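Local structure of single-stranded DNA-binding protein (5GQO) at residues B[36-41]-B[47-52]. The protein probably binds single-stranded DNA through an OB-fold domain that assembles into a four-chain particle. Sequence-based numbering, arbitrary orientation.
Sequences TNPVRL and ELYKFR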
loop_
_atom_site.group_PDB
_atom_site.type_symbol
_atom_site.label_atom_id
_atom_site.label_comp_id
_atom_site.label_asym_id
_atom_site.label_seq_id
_atom_site.Cartn_x
_atom_site.Cartn_y
_atom_site.Cartn_z
ATOM N N THR B 36 -21.276 -6.266 -8.560
ATOM C CA THR B 36 -22.604 -6.715 -8.116
ATOM C C THR B 36 -23.468 -5.533 -7.726
ATOM O O THR B 36 -22.974 -4.424 -7.533
ATOM C CB THR B 36 -22.536 -7.638 -6.901
ATOM O OG1 THR B 36 -21.954 -6.912 -5.812
ATOM C CG2 THR B 36 -21.766 -8.901 -7.218
ATOM N N ASN B 37 -24.769 -5.790 -7.601
ATOM C CA ASN B 37 -25.664 -4.779 -7.035
ATOM C C ASN B 37 -25.431 -4.708 -5.554
ATOM O O ASN B 37 -25.558 -5.715 -4.840
ATOM C CB ASN B 37 -27.141 -5.041 -7.321
ATOM C CG ASN B 37 -27.461 -4.827 -8.764
ATOM O OD1 ASN B 37 -27.329 -3.706 -9.279
ATOM N ND2 ASN B 37 -27.771 -5.900 -9.454
ATOM N N PRO B 38 -25.091 -3.524 -5.075
ATOM C CA PRO B 38 -24.814 -3.469 -3.673
ATOM C C PRO B 38 -26.025 -3.797 -2.796
ATOM O O PRO B 38 -27.164 -3.625 -3.200
ATOM C CB PRO B 38 -24.373 -2.041 -3.471
ATOM C CG PRO B 38 -23.806 -1.629 -4.772
ATOM C CD PRO B 38 -24.668 -2.308 -5.786
ATOM N N VAL B 39 -25.725 -4.239 -1.587
ATOM C CA VAL B 39 -26.679 -4.717 -0.623
ATOM C C VAL B 39 -26.612 -3.806 0.605
ATOM O O VAL B 39 -25.526 -3.541 1.098
ATOM C CB VAL B 39 -26.302 -6.180 -0.271
ATOM C CG1 VAL B 39 -26.949 -6.647 1.025
ATOM C CG2 VAL B 39 -26.674 -7.091 -1.440
ATOM N N ARG B 40 -27.752 -3.260 1.028
ATOM C CA ARG B 40 -27.825 -2.496 2.244
ATOM C C ARG B 40 -28.343 -3.381 3.386
ATOM O O ARG B 40 -29.203 -4.229 3.191
ATOM C CB ARG B 40 -28.738 -1.304 2.118
ATOM C CG ARG B 40 -28.761 -0.513 3.440
ATOM C CD ARG B 40 -29.624 0.731 3.456
ATOM N NE ARG B 40 -29.765 1.283 2.115
ATOM C CZ ARG B 40 -28.774 1.791 1.378
ATOM N NH1 ARG B 40 -29.047 2.227 0.162
ATOM N NH2 ARG B 40 -27.517 1.846 1.832
ATOM N N LEU B 41 -27.783 -3.171 4.566
ATOM C CA LEU B 41 -28.209 -3.819 5.786
ATOM C C LEU B 41 -28.137 -2.795 6.911
ATOM O O LEU B 41 -27.159 -2.024 6.993
ATOM C CB LEU B 41 -27.316 -5.006 6.067
ATOM C CG LEU B 41 -27.430 -6.109 5.022
ATOM C CD1 LEU B 41 -26.362 -7.165 5.281
ATOM C CD2 LEU B 41 -28.821 -6.738 5.034
ATOM N N GLU B 47 -25.285 1.489 9.426
ATOM C CA GLU B 47 -25.643 1.050 8.084
ATOM C C GLU B 47 -24.447 0.400 7.411
ATOM O O GLU B 47 -23.334 0.924 7.488
ATOM C CB GLU B 47 -26.044 2.268 7.278
ATOM C CG GLU B 47 -27.027 2.016 6.130
ATOM C CD GLU B 47 -27.361 3.315 5.389
ATOM O OE1 GLU B 47 -27.608 4.328 6.079
ATOM O OE2 GLU B 47 -27.326 3.355 4.134
ATOM N N LEU B 48 -24.694 -0.714 6.743
ATOM C CA LEU B 48 -23.700 -1.375 5.952
ATOM C C LEU B 48 -24.132 -1.346 4.491
ATOM O O LEU B 48 -25.287 -1.651 4.177
ATOM C CB LEU B 48 -23.569 -2.840 6.367
ATOM C CG LEU B 48 -22.656 -3.721 5.480
ATOM C CD1 LEU B 48 -21.229 -3.204 5.533
ATOM C CD2 LEU B 48 -22.725 -5.164 5.917
ATOM N N TYR B 49 -23.175 -1.072 3.609
ATOM C CA TYR B 49 -23.389 -1.174 2.190
ATOM C C TYR B 49 -22.227 -1.913 1.627
ATOM O O TYR B 49 -21.077 -1.516 1.759
ATOM C CB TYR B 49 -23.449 0.208 1.627
ATOM C CG TYR B 49 -24.100 0.317 0.291
ATOM C CD1 TYR B 49 -25.453 0.071 0.143
ATOM C CD2 TYR B 49 -23.378 0.735 -0.827
ATOM C CE1 TYR B 49 -26.062 0.206 -1.091
ATOM C CE2 TYR B 49 -23.970 0.877 -2.053
ATOM C CZ TYR B 49 -25.313 0.609 -2.184
ATOM O OH TYR B 49 -25.925 0.763 -3.399
ATOM N N LYS B 50 -22.516 -3.027 0.999
ATOM C CA LYS B 50 -21.485 -3.908 0.616
ATOM C C LYS B 50 -21.669 -4.433 -0.787
ATOM O O LYS B 50 -22.780 -4.553 -1.294
ATOM C CB LYS B 50 -21.419 -5.042 1.605
ATOM C CG LYS B 50 -22.617 -5.935 1.657
ATOM C CD LYS B 50 -22.269 -7.229 2.368
ATOM C CE LYS B 50 -21.737 -8.292 1.416
ATOM N NZ LYS B 50 -21.307 -9.542 2.117
ATOM N N PHE B 51 -20.562 -4.770 -1.424
ATOM C CA PHE B 51 -20.602 -5.089 -2.832
ATOM C C PHE B 51 -19.329 -5.736 -3.210
ATOM O O PHE B 51 -18.359 -5.766 -2.442
ATOM C CB PHE B 51 -20.861 -3.794 -3.651
ATOM C CG PHE B 51 -19.973 -2.617 -3.287
ATOM C CD1 PHE B 51 -18.775 -2.464 -3.893
ATOM C CD2 PHE B 51 -20.335 -1.703 -2.345
ATOM C CE1 PHE B 51 -17.910 -1.414 -3.565
ATOM C CE2 PHE B 51 -19.499 -0.621 -2.026
ATOM C CZ PHE B 51 -18.271 -0.496 -2.621
ATOM N N ARG B 52 -19.294 -6.246 -4.425
ATOM C CA ARG B 52 -18.135 -6.988 -4.899
ATOM C C ARG B 52 -17.362 -6.133 -5.898
ATOM O O ARG B 52 -17.965 -5.402 -6.680
ATOM C CB ARG B 52 -18.696 -8.201 -5.581
ATOM C CG ARG B 52 -17.803 -9.413 -5.637
ATOM C CD ARG B 52 -18.344 -10.500 -4.761
ATOM N NE ARG B 52 -17.227 -11.023 -4.010
ATOM C CZ ARG B 52 -16.309 -11.824 -4.531
ATOM N NH1 ARG B 52 -15.308 -12.258 -3.763
ATOM N NH2 ARG B 52 -16.400 -12.205 -5.812
#
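Strands 39-41 and 47-52 run antiparallel at 160°, their axes 4.8 Å apart at closest approach, and form a beta hairpin of the OB fold. Val39 and Lys50 make one hydrogen-bonded pair, closed by Val39 N to Lys50 O and Lys50 N to Val39 O. Leu41 and Leu48 make the second, in which Leu48 N donates to Leu41 O at 2.8 Å in a nearly straight bond. Arg40 and Tyr49 between them are a non-hydrogen-bonded pair.

On the face carrying Arg40 and Tyr49, the Arg40 chain leaves with CG anti to its backbone N and bends at chi3, which carries the guanidinium over to strand 47-52. NH2 forms a salt bridge to Glu47 OE2 (2.8 Å), with guanidinium and carboxylate planes almost perpendicular at 87°. The same NH2 lies 3.2 Å from Tyr49 CD1, obliquely placed although the two planes are only 10° apart. Glu47 OE1 has a second arginine partner, Arg84 of helix 80-89, so the carboxylate ties the hairpin to that helix and its negative charge is probably stabilised. Tyr49 and Phe51 also touch Val86 on this helix, and Pro38 CG packs 3.8 Å from Phe51 CB. Calcium is seen at Pro38 in a structure of this protein, but none is bound to this chain here.

Leu41 and Leu48 lie side by side on the other face, CD1 of Leu41 being 4.2 Å from CD2 of Leu48. Beyond the paired residues, where 36-38 is loop, the contact is made by a side chain: Arg52 N donates to Thr36 OG1 at 3.1 Å, while Thr36 CG2 rests 3.5 Å from Arg52 CB.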